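Side-chain contacts in formyltransferase (Francisella tularensis subsp. tularensis, PDB 4NV1), which belongs to the formyltransferase family, has a mixed beta sheet flanked by helices, and binds dTDP-4-amino-4,6-dideoxyglucose: residues A[144-147]-A[148-151]; A[187-190]-A[191-195]; A[92-95]-A[96-100]; A[155-158]-A[159-162]. One frame throughout, in Å; residues are numbered along the deposited sequence.

Contact 1 of 4, residues A[144-147]-A[148-151]; sequences FENS and FDVY. With 0FX (dTDP-4-amino-4,6-dideoxyglucose), chain I.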
loop_
_atom_site.group_PDB
_atom_site.type_symbol
_atom_site.label_atom_id
_atom_site.label_comp_id
_atom_site.label_asym_id
_atom_site.label_seq_id
_atom_site.Cartn_x
_atom_site.Cartn_y
_atom_site.Cartn_z
ATOM N N PHE A 144 12.278 -4.081 2.794
ATOM C CA PHE A 144 11.427 -3.063 2.265
ATOM C C PHE A 144 10.987 -3.322 0.812
ATOM O O PHE A 144 10.363 -2.474 0.206
ATOM C CB PHE A 144 12.145 -1.747 2.392
ATOM C CG PHE A 144 13.522 -1.727 1.797
ATOM C CD1 PHE A 144 14.653 -1.929 2.591
ATOM C CD2 PHE A 144 13.716 -1.340 0.472
ATOM C CE1 PHE A 144 15.921 -1.846 2.067
ATOM C CE2 PHE A 144 14.997 -1.248 -0.061
ATOM C CZ PHE A 144 16.103 -1.520 0.733
ATOM N N GLU A 145 11.205 -4.521 0.299
ATOM C CA GLU A 145 10.986 -4.855 -1.091
ATOM C C GLU A 145 9.794 -5.731 -1.213
ATOM O O GLU A 145 9.526 -6.512 -0.311
ATOM C CB GLU A 145 12.168 -5.672 -1.655
ATOM C CG GLU A 145 13.428 -4.868 -1.641
ATOM C CD GLU A 145 14.692 -5.530 -2.165
ATOM O OE1 GLU A 145 14.761 -6.768 -2.123
ATOM O OE2 GLU A 145 15.613 -4.746 -2.546
ATOM N N ASN A 146 9.093 -5.588 -2.324
ATOM C CA ASN A 146 8.012 -6.467 -2.683
ATOM C C ASN A 146 8.388 -7.375 -3.876
ATOM O O ASN A 146 9.521 -7.347 -4.378
ATOM C CB ASN A 146 6.756 -5.604 -2.992
ATOM C CG ASN A 146 6.971 -4.652 -4.155
ATOM O OD1 ASN A 146 7.795 -4.895 -5.033
ATOM N ND2 ASN A 146 6.249 -3.520 -4.146
ATOM N N SER A 147 7.430 -8.157 -4.364
ATOM C CA SER A 147 7.661 -8.970 -5.548
ATOM C C SER A 147 8.191 -8.187 -6.722
ATOM O O SER A 147 9.022 -8.715 -7.488
ATOM C CB SER A 147 6.469 -9.833 -5.954
ATOM O OG SER A 147 6.580 -10.366 -7.302
ATOM N N PHE A 148 7.756 -6.937 -6.871
ATOM C CA PHE A 148 8.136 -6.199 -8.060
ATOM C C PHE A 148 9.579 -5.776 -7.924
ATOM O O PHE A 148 10.326 -5.869 -8.888
ATOM C CB PHE A 148 7.254 -4.987 -8.413
ATOM C CG PHE A 148 7.871 -4.099 -9.454
ATOM C CD1 PHE A 148 7.425 -4.103 -10.765
ATOM C CD2 PHE A 148 8.921 -3.255 -9.128
ATOM C CE1 PHE A 148 7.997 -3.294 -11.735
ATOM C CE2 PHE A 148 9.511 -2.437 -10.097
ATOM C CZ PHE A 148 9.040 -2.461 -11.399
ATOM N N ASP A 149 10.023 -5.382 -6.743
ATOM C CA ASP A 149 11.385 -4.934 -6.634
ATOM C C ASP A 149 12.384 -6.082 -6.780
ATOM O O ASP A 149 13.524 -5.828 -7.198
ATOM C CB ASP A 149 11.678 -4.230 -5.300
ATOM C CG ASP A 149 10.580 -3.206 -4.888
ATOM O OD1 ASP A 149 10.228 -2.375 -5.755
ATOM O OD2 ASP A 149 10.087 -3.239 -3.739
ATOM N N VAL A 150 12.015 -7.254 -6.249
ATOM C CA VAL A 150 12.897 -8.406 -6.296
ATOM C C VAL A 150 12.916 -8.946 -7.713
ATOM O O VAL A 150 13.986 -9.242 -8.203
ATOM C CB VAL A 150 12.470 -9.535 -5.320
ATOM C CG1 VAL A 150 13.438 -10.721 -5.493
ATOM C CG2 VAL A 150 12.519 -8.974 -3.901
ATOM N N TYR A 151 11.780 -8.979 -8.416
ATOM C CA TYR A 151 11.747 -9.404 -9.783
ATOM C C TYR A 151 12.643 -8.491 -10.588
ATOM O O TYR A 151 13.354 -8.953 -11.518
ATOM C CB TYR A 151 10.333 -9.321 -10.325
ATOM C CG TYR A 151 10.088 -9.617 -11.802
ATOM C CD1 TYR A 151 9.829 -10.918 -12.231
ATOM C CD2 TYR A 151 9.975 -8.595 -12.738
ATOM C CE1 TYR A 151 9.535 -11.211 -13.552
ATOM C CE2 TYR A 151 9.652 -8.871 -14.073
ATOM C CZ TYR A 151 9.455 -10.194 -14.475
ATOM O OH TYR A 151 9.134 -10.541 -15.775
HETATM O O4P 0FX I . 8.088 -13.280 -16.436
HETATM P P2 0FX I . 7.292 -12.658 -17.612
HETATM O O3P 0FX I . 7.614 -11.384 -18.364
HETATM O O1G 0FX I . 6.367 -13.734 -18.332
HETATM C C1G 0FX I . 6.921 -14.775 -19.102
HETATM C C2G 0FX I . 5.655 -15.542 -19.448
HETATM O O2G 0FX I . 4.581 -14.663 -19.795
HETATM C C3G 0FX I . 5.199 -16.414 -18.295
HETATM O O3G 0FX I . 4.136 -17.191 -18.886
HETATM C C4G 0FX I . 6.405 -17.231 -17.790
HETATM N N4A 0FX I . 6.048 -18.178 -16.743
HETATM C C5G 0FX I . 7.563 -16.348 -17.311
HETATM C C6G 0FX I . 8.762 -17.183 -16.875
HETATM O O5G 0FX I . 7.935 -15.512 -18.408
HETATM O OPP 0FX I . 5.971 -11.830 -17.278
HETATM P P 0FX I . 4.731 -12.024 -16.313
HETATM O O1P 0FX I . 3.699 -13.046 -16.742
HETATM O O2P 0FX I . 4.566 -10.513 -16.199
HETATM O O5 0FX I . 5.241 -12.342 -14.816
HETATM C C5 0FX I . 6.174 -11.425 -14.231
HETATM C C4 0FX I . 5.927 -11.239 -12.744
HETATM O O4 0FX I . 4.770 -10.445 -12.556
HETATM C C3 0FX I . 5.671 -12.485 -11.952
HETATM O O3 0FX I . 6.864 -13.023 -11.361
HETATM C C2 0FX I . 4.831 -11.982 -10.776
HETATM C C1 0FX I . 4.058 -10.820 -11.399
HETATM N N11 0FX I . 2.665 -11.221 -11.626
HETATM C C61 0FX I . 2.308 -11.757 -12.812
HETATM C C51 0FX I . 1.004 -12.153 -13.020
HETATM C C5A 0FX I . 0.483 -12.810 -14.282
HETATM C C21 0FX I . 1.761 -11.037 -10.643
HETATM O O21 0FX I . 2.079 -10.462 -9.466
HETATM N N31 0FX I . 0.470 -11.348 -10.805
HETATM C C41 0FX I . 0.130 -11.894 -11.992
HETATM O O41 0FX I . -1.116 -12.288 -12.231
#
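Asn146 and Asp149 meet across the first turn of a helix, each side chain accepting from the other's backbone N-H. The two side chains run at about a right angle, yet the flat amide and carboxylate are nearly parallel, their planes 15° apart. Asn146 OD1 accepts from Asp149 N at 2.9 Å, with the donor almost in line with the CG-OD1 bond, and takes a weak, bent bond from Phe148 N at 2.7 Å. In return, Asp149 OD2 accepts from Asn146 N at 2.9 Å, the N-H coming from above the carboxylate plane. This exchange is a capping box. With CG of Asn146 set between its own backbone N and carbonyl carbon (chi1 61°), OD1 is swung over the first amides of the helix. Asparagine suits the N-cap because its short arm carries a carbonyl acceptor, and the negative charge of Asp149 is probably welcome at a helix N-terminus. Glu145 passes Val150 crosswise, OE1 lying 3.6 Å from Val150 CG2, while its carboxylate is held by Asn142 N and Lys153. Tyr151, one turn beyond Ser147, carries the end of its side chain off to the bound 0FX: C4 of 0FX lies over one face of its ring, and O4P sits in plane at the edge, in a weak hydrogen bond with Tyr151 OH at 3.0 Å. The turn starts helix 147-170, which follows strand 133-139. Ser147 OG bonds to His217 and Gln107, Val150 packs on Gln107 and Ile111 of helix 106-113, and Phe144 touches Val233 of the second subunit.

Contact 2 of 4, residues A[187-190]-A[191-195]; sequences SIHD and YKNMC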
loop_
_atom_site.group_PDB
_atom_site.type_symbol
_atom_site.label_atom_id
_atom_site.label_comp_id
_atom_site.label_asym_id
_atom_site.label_seq_id
_atom_site.Cartn_x
_atom_site.Cartn_y
_atom_site.Cartn_z
ATOM N N SER A 187 3.845 -25.204 -8.500
ATOM C CA SER A 187 2.903 -25.080 -9.646
ATOM C C SER A 187 2.121 -23.784 -9.723
ATOM O O SER A 187 2.043 -23.062 -8.741
ATOM C CB SER A 187 1.844 -26.181 -9.617
ATOM O OG SER A 187 1.289 -26.432 -8.336
ATOM N N ILE A 188 1.492 -23.480 -10.856
ATOM C CA ILE A 188 0.596 -22.314 -10.899
ATOM C C ILE A 188 -0.619 -22.453 -9.964
ATOM O O ILE A 188 -1.167 -21.462 -9.484
ATOM C CB ILE A 188 0.178 -21.976 -12.349
ATOM C CG1 ILE A 188 -0.478 -20.593 -12.412
ATOM C CG2 ILE A 188 -0.740 -23.069 -12.893
ATOM C CD1 ILE A 188 0.034 -19.737 -13.547
ATOM N N HIS A 189 -1.026 -23.685 -9.681
ATOM C CA HIS A 189 -2.011 -23.988 -8.661
ATOM C C HIS A 189 -1.431 -23.720 -7.282
ATOM O O HIS A 189 -2.177 -23.332 -6.403
ATOM C CB HIS A 189 -2.412 -25.463 -8.778
ATOM C CG HIS A 189 -3.431 -25.946 -7.784
ATOM N ND1 HIS A 189 -4.789 -25.736 -7.933
ATOM C CD2 HIS A 189 -3.297 -26.736 -6.689
ATOM C CE1 HIS A 189 -5.440 -26.317 -6.940
ATOM N NE2 HIS A 189 -4.557 -26.930 -6.170
ATOM N N ASP A 190 -0.140 -23.959 -7.046
ATOM C CA ASP A 190 0.397 -23.686 -5.716
ATOM C C ASP A 190 0.264 -22.191 -5.451
ATOM O O ASP A 190 -0.070 -21.805 -4.346
ATOM C CB ASP A 190 1.862 -24.095 -5.569
ATOM C CG ASP A 190 2.054 -25.605 -5.457
ATOM O OD1 ASP A 190 1.294 -26.292 -4.734
ATOM O OD2 ASP A 190 3.010 -26.095 -6.092
ATOM N N TYR A 191 0.494 -21.370 -6.478
ATOM C CA TYR A 191 0.383 -19.935 -6.392
ATOM C C TYR A 191 -1.084 -19.569 -6.083
ATOM O O TYR A 191 -1.394 -18.899 -5.078
ATOM C CB TYR A 191 0.886 -19.277 -7.704
ATOM C CG TYR A 191 0.743 -17.774 -7.710
ATOM C CD1 TYR A 191 1.576 -16.983 -6.926
ATOM C CD2 TYR A 191 -0.251 -17.139 -8.462
ATOM C CE1 TYR A 191 1.417 -15.613 -6.872
ATOM C CE2 TYR A 191 -0.420 -15.766 -8.429
ATOM C CZ TYR A 191 0.413 -15.007 -7.629
ATOM O OH TYR A 191 0.299 -13.636 -7.568
ATOM N N LYS A 192 -1.988 -20.070 -6.925
ATOM C CA LYS A 192 -3.405 -19.735 -6.839
ATOM C C LYS A 192 -3.996 -20.041 -5.471
ATOM O O LYS A 192 -4.752 -19.245 -4.957
ATOM C CB LYS A 192 -4.198 -20.295 -8.028
ATOM C CG LYS A 192 -3.969 -19.440 -9.287
ATOM C CD LYS A 192 -4.792 -19.862 -10.516
ATOM C CE LYS A 192 -5.853 -18.840 -10.955
ATOM N NZ LYS A 192 -5.438 -17.920 -12.058
ATOM N N ASN A 193 -3.577 -21.112 -4.821
ATOM C CA ASN A 193 -3.982 -21.379 -3.456
ATOM C C ASN A 193 -3.503 -20.398 -2.384
ATOM O O ASN A 193 -3.938 -20.497 -1.258
ATOM C CB ASN A 193 -3.499 -22.787 -3.063
ATOM C CG ASN A 193 -4.183 -23.891 -3.867
ATOM O OD1 ASN A 193 -5.352 -23.782 -4.262
ATOM N ND2 ASN A 193 -3.445 -24.960 -4.129
ATOM N N MET A 194 -2.541 -19.538 -2.678
ATOM C CA MET A 194 -2.017 -18.599 -1.691
ATOM C C MET A 194 -2.709 -17.251 -1.836
ATOM O O MET A 194 -2.520 -16.362 -1.004
ATOM C CB MET A 194 -0.539 -18.293 -1.943
ATOM C CG MET A 194 0.408 -19.453 -1.950
ATOM S SD MET A 194 2.058 -18.848 -1.551
ATOM C CE MET A 194 2.396 -17.954 -3.055
ATOM N N CYS A 195 -3.447 -17.079 -2.930
ATOM C CA CYS A 195 -4.030 -15.795 -3.275
ATOM C C CYS A 195 -5.176 -15.379 -2.355
ATOM O O CYS A 195 -5.301 -14.185 -2.042
ATOM C CB CYS A 195 -4.455 -15.803 -4.735
ATOM S SG CYS A 195 -3.006 -15.665 -5.805
#
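The imidazole of His189 carries the amide of Asn193 over one face, with Asn193 OD1 3.6 Å above the ring plane and offset toward the rim. The amide stands almost upright on the ring, the two planes being 85° apart, and Asn193 ND2 lies over the same face near the CD2-NE2 side, 3.1 Å from His189 CD2. The pair is one helical turn apart: His189 extends with CG opposite its own backbone N (chi1 180°), while Asn193 points back toward it, and a small amide fits here by standing edge-on over the imidazole. Beneath them the backbone bond from Asn193 N to His189 O spans 3.1 Å. The flat ring of Tyr191 instead leaves the turn and meets the ring of Phe105 edge-to-face, close to the bound 0FX. On another flank Met194 CG rests 3.4 Å from Asp190 O, and its flexible thioether chain reaches Val108, Phe109 and Ile112 of helix 106-113. The helix opens with Ser187 as N-cap: Asp190 N donates to Ser187 OG at 3.1 Å, and Asp190 OD2 accepts from Ser187 N at 2.7 Å, approached on its anti side. These reciprocal bonds make the capping box that begins helix 188-195.

Contact 3 of 4, residues A[92-95]-A[96-100]; sequences NIHP and GLNPY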
loop_
_atom_site.group_PDB
_atom_site.type_symbol
_atom_site.label_atom_id
_atom_site.label_comp_id
_atom_site.label_asym_id
_atom_site.label_seq_id
_atom_site.Cartn_x
_atom_site.Cartn_y
_atom_site.Cartn_z
ATOM N N ASN A 92 18.289 -21.561 -21.337
ATOM C CA ASN A 92 17.288 -20.763 -20.657
ATOM C C ASN A 92 17.922 -19.740 -19.737
ATOM O O ASN A 92 18.854 -20.034 -18.996
ATOM C CB ASN A 92 16.440 -21.709 -19.837
ATOM C CG ASN A 92 15.174 -21.059 -19.278
ATOM O OD1 ASN A 92 14.600 -21.615 -18.394
ATOM N ND2 ASN A 92 14.695 -19.969 -19.848
ATOM N N ILE A 93 17.379 -18.536 -19.756
ATOM C CA ILE A 93 17.847 -17.463 -18.929
ATOM C C ILE A 93 16.644 -17.232 -18.051
ATOM O O ILE A 93 15.578 -16.806 -18.532
ATOM C CB ILE A 93 18.244 -16.263 -19.801
ATOM C CG1 ILE A 93 19.482 -16.616 -20.645
ATOM C CG2 ILE A 93 18.578 -15.024 -18.975
ATOM C CD1 ILE A 93 19.238 -16.971 -22.081
ATOM N N HIS A 94 16.831 -17.518 -16.763
ATOM C CA HIS A 94 15.723 -17.804 -15.838
ATOM C C HIS A 94 15.731 -16.894 -14.593
ATOM O O HIS A 94 16.734 -16.869 -13.872
ATOM C CB HIS A 94 15.842 -19.283 -15.441
ATOM C CG HIS A 94 14.898 -19.736 -14.382
ATOM N ND1 HIS A 94 13.522 -19.677 -14.510
ATOM C CD2 HIS A 94 15.139 -20.310 -13.179
ATOM C CE1 HIS A 94 12.958 -20.147 -13.411
ATOM N NE2 HIS A 94 13.918 -20.548 -12.588
ATOM N N PRO A 95 14.594 -16.234 -14.286
ATOM C CA PRO A 95 14.424 -15.430 -13.085
ATOM C C PRO A 95 14.248 -16.193 -11.797
ATOM O O PRO A 95 13.518 -15.727 -10.931
ATOM C CB PRO A 95 13.165 -14.582 -13.375
ATOM C CG PRO A 95 12.343 -15.491 -14.190
ATOM C CD PRO A 95 13.295 -16.416 -14.958
ATOM N N GLY A 96 15.020 -17.241 -11.567
ATOM C CA GLY A 96 15.225 -17.761 -10.203
ATOM C C GLY A 96 16.554 -18.503 -10.031
ATOM O O GLY A 96 17.308 -18.620 -10.987
ATOM N N LEU A 97 16.896 -18.888 -8.805
ATOM C CA LEU A 97 18.193 -19.535 -8.529
ATOM C C LEU A 97 17.940 -21.025 -8.433
ATOM O O LEU A 97 17.656 -21.539 -7.371
ATOM C CB LEU A 97 18.793 -19.043 -7.214
ATOM C CG LEU A 97 20.299 -19.237 -6.992
ATOM C CD1 LEU A 97 21.184 -18.246 -7.699
ATOM C CD2 LEU A 97 20.642 -19.078 -5.535
ATOM N N ASN A 98 18.077 -21.735 -9.539
ATOM C CA ASN A 98 17.949 -23.193 -9.509
ATOM C C ASN A 98 18.901 -23.842 -8.486
ATOM O O ASN A 98 20.019 -23.386 -8.330
ATOM C CB ASN A 98 18.317 -23.753 -10.878
ATOM C CG ASN A 98 17.279 -23.449 -11.968
ATOM O OD1 ASN A 98 17.427 -23.888 -13.118
ATOM N ND2 ASN A 98 16.213 -22.744 -11.607
ATOM N N PRO A 99 18.459 -24.886 -7.778
ATOM C CA PRO A 99 17.205 -25.541 -8.024
ATOM C C PRO A 99 16.078 -25.081 -7.087
ATOM O O PRO A 99 15.155 -25.857 -6.880
ATOM C CB PRO A 99 17.514 -26.963 -7.626
ATOM C CG PRO A 99 18.430 -26.784 -6.436
ATOM C CD PRO A 99 19.332 -25.682 -6.903
ATOM N N TYR A 100 16.194 -23.915 -6.452
ATOM C CA TYR A 100 15.178 -23.422 -5.480
ATOM C C TYR A 100 13.983 -22.660 -6.103
ATOM O O TYR A 100 14.171 -21.753 -6.891
ATOM C CB TYR A 100 15.825 -22.561 -4.416
ATOM C CG TYR A 100 17.098 -23.123 -3.784
ATOM C CD1 TYR A 100 18.318 -22.659 -4.231
ATOM C CD2 TYR A 100 17.089 -24.047 -2.743
ATOM C CE1 TYR A 100 19.498 -23.122 -3.708
ATOM C CE2 TYR A 100 18.291 -24.542 -2.183
ATOM C CZ TYR A 100 19.491 -24.049 -2.654
ATOM O OH TYR A 100 20.751 -24.462 -2.219
HETATM O O HOH W 1 14.570 -21.622 -9.797
#
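His94 lies with one ring face against the peptide of Gly96, and its CD2-NE2 side reaches the amide of Asn98. The bond from CA to CB already heads toward the following residues, and CG, placed opposite the backbone N (chi1 173°), continues that way to stand 3.8 Å from Gly96 N. The ring then spreads so that Gly96 N sits 3.5 Å above its plane, offset toward the rim; ND1 and CE1 face this same nitrogen from slightly farther off. Glycine suits this tight place, where the backbone passes close to the His94 ring and to Pro95. CD2 is 3.1 Å from Asn98 ND2, which approaches obliquely, the amide plane turned 48° from the ring. At the tip, NE2 meets a water at 3.1 Å, in the ring plane. Gly96 N also makes a weak, bent bond to His94 O at 2.9 Å. Thr120 OG1 ties down the turn, bonding to both Gly96 O and Asn98 N. The water accepts a weak bond from Asn98 ND2 at 2.7 Å and donates to Tyr100 O at 2.9 Å. Its three partners are thus a ring nitrogen, an amide and a backbone carbonyl, so a single molecule serves polar groups in a buried turn and links the end of strand 89-94 to the loop beyond it.

Contact 4 of 4, residues A[155-158]-A[159-162]; sequences QKKE and VELF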
loop_
_atom_site.group_PDB
_atom_site.type_symbol
_atom_site.label_atom_id
_atom_site.label_comp_id
_atom_site.label_asym_id
_atom_site.label_seq_id
_atom_site.Cartn_x
_atom_site.Cartn_y
_atom_site.Cartn_z
ATOM N N GLN A 155 15.826 -9.628 -12.810
ATOM C CA GLN A 155 15.846 -9.378 -14.240
ATOM C C GLN A 155 17.113 -8.730 -14.671
ATOM O O GLN A 155 17.780 -9.196 -15.587
ATOM C CB GLN A 155 14.592 -8.628 -14.713
ATOM C CG GLN A 155 14.305 -8.774 -16.170
ATOM C CD GLN A 155 12.951 -8.172 -16.572
ATOM O OE1 GLN A 155 12.904 -7.035 -17.032
ATOM N NE2 GLN A 155 11.876 -8.916 -16.401
ATOM N N LYS A 156 17.505 -7.665 -14.015
ATOM C CA LYS A 156 18.803 -7.077 -14.233
ATOM C C LYS A 156 19.994 -8.022 -14.014
ATOM O O LYS A 156 21.007 -7.970 -14.722
ATOM C CB LYS A 156 18.909 -5.944 -13.228
ATOM C CG LYS A 156 20.096 -5.030 -13.410
ATOM C CD LYS A 156 19.734 -3.622 -12.950
ATOM C CE LYS A 156 18.431 -3.133 -13.597
ATOM N NZ LYS A 156 17.428 -2.587 -12.621
ATOM N N LYS A 157 19.896 -8.926 -13.050
ATOM C CA LYS A 157 21.005 -9.870 -12.842
ATOM C C LYS A 157 21.067 -10.819 -14.057
ATOM O O LYS A 157 22.115 -11.094 -14.626
ATOM C CB LYS A 157 20.773 -10.618 -11.530
ATOM C CG LYS A 157 21.838 -11.667 -11.217
ATOM C CD LYS A 157 23.208 -11.012 -11.059
ATOM C CE LYS A 157 23.291 -10.143 -9.832
ATOM N NZ LYS A 157 24.486 -9.282 -9.992
ATOM N N GLU A 158 19.907 -11.257 -14.501
ATOM C CA GLU A 158 19.754 -12.078 -15.684
ATOM C C GLU A 158 20.505 -11.517 -16.836
ATOM O O GLU A 158 21.276 -12.256 -17.388
ATOM C CB GLU A 158 18.330 -12.207 -16.160
ATOM C CG GLU A 158 17.461 -13.220 -15.430
ATOM C CD GLU A 158 16.030 -13.168 -15.953
ATOM O OE1 GLU A 158 15.383 -12.119 -15.698
ATOM O OE2 GLU A 158 15.534 -14.142 -16.590
ATOM N N VAL A 159 20.244 -10.255 -17.189
ATOM C CA VAL A 159 20.916 -9.571 -18.295
ATOM C C VAL A 159 22.426 -9.337 -18.115
ATOM O O VAL A 159 23.241 -9.534 -19.037
ATOM C CB VAL A 159 20.177 -8.266 -18.601
ATOM C CG1 VAL A 159 20.956 -7.478 -19.614
ATOM C CG2 VAL A 159 18.796 -8.598 -19.158
ATOM N N GLU A 160 22.821 -9.017 -16.893
ATOM C CA GLU A 160 24.233 -8.984 -16.543
ATOM C C GLU A 160 24.944 -10.343 -16.622
ATOM O O GLU A 160 26.053 -10.455 -17.154
ATOM C CB GLU A 160 24.375 -8.310 -15.182
ATOM C CG GLU A 160 25.792 -8.368 -14.672
ATOM C CD GLU A 160 25.887 -8.294 -13.153
ATOM O OE1 GLU A 160 27.048 -8.266 -12.704
ATOM O OE2 GLU A 160 24.865 -8.304 -12.418
ATOM N N LEU A 161 24.274 -11.412 -16.216
ATOM C CA LEU A 161 24.874 -12.739 -16.327
ATOM C C LEU A 161 24.950 -13.200 -17.788
ATOM O O LEU A 161 25.924 -13.755 -18.233
ATOM C CB LEU A 161 24.138 -13.779 -15.513
ATOM C CG LEU A 161 24.160 -13.582 -13.997
ATOM C CD1 LEU A 161 23.473 -14.769 -13.386
ATOM C CD2 LEU A 161 25.521 -13.589 -13.313
ATOM N N PHE A 162 23.963 -12.849 -18.600
ATOM C CA PHE A 162 23.976 -13.273 -19.998
ATOM C C PHE A 162 25.060 -12.504 -20.753
ATOM O O PHE A 162 25.770 -13.040 -21.624
ATOM C CB PHE A 162 22.592 -12.990 -20.580
ATOM C CG PHE A 162 22.483 -13.251 -22.041
ATOM C CD1 PHE A 162 22.394 -14.536 -22.507
ATOM C CD2 PHE A 162 22.389 -12.222 -22.929
ATOM C CE1 PHE A 162 22.257 -14.793 -23.867
ATOM C CE2 PHE A 162 22.293 -12.448 -24.288
ATOM C CZ PHE A 162 22.219 -13.741 -24.760
#
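Gln155 begins the walk with its backbone: its O accepts from Val159 N at 3.1 Å, and Val159 CG2 lies 3.8 Å from the same oxygen. Its side chain leads off toward Asn12, His75 and the start of helix 13-24. Lys156 follows on an exposed flank, where a long charged chain can stay in solvent, and its O takes Glu160 N at 3.0 Å. Lys157 carries most of the side-chain contact. Its chain bends at chi2 (62°) and chi3 (68°), curling the aliphatic part round so that it lies side by side with Glu160 and points the same way. NZ then forms a salt bridge with Glu160 OE2 at 2.6 Å, entering on the syn side of the carboxylate, 22° out of its plane; a long, weak ion pair with Glu137 is its second partner. The methylenes serve too: CD packs obliquely against Leu161, 4.0 Å from its CG. Lysine fits here because it joins an aliphatic stem to a charged tip, matching the leucine one turn on and the extended glutamate beside it. Lys157 O also receives Leu161 N at 2.7 Å. Glu158, buried, closes the segment with its O accepting from Phe162 N at 3.0 Å, while its OE1 bonds to His75 NE2. All this lies along helix 147-170, which rests on the sheet: Leu161 meets Ile121 of strand 117-123 and Ile135 of strand 133-139, Phe162 stacks on Phe19 and meets Phe72 edge-to-face, and Val159 packs on Ile15 and Asp18 of helix 13-24.

Overall arrangement
Contact 3 is buried, its centre about 7 Å from the centre of the chain, contacts 1 and 4 are partly buried, and contact 2 lies at the surface. Contacts 1 and 4 share helix 147-170, the first supplying its N-terminal cap and the second a salt bridge further along. Contact 2 caps helix 188-195 by the same reciprocal device, with serine in place of asparagine. Contact 3 relies on a water rather than charges. It touches contact 4, where Glu158 OE2 comes within 3.3 Å of Pro95 N, whereas contacts 2 and 4 lie on opposite sides of the centre. Contacts 1 and 2 each contribute a tyrosine to the 0FX pocket.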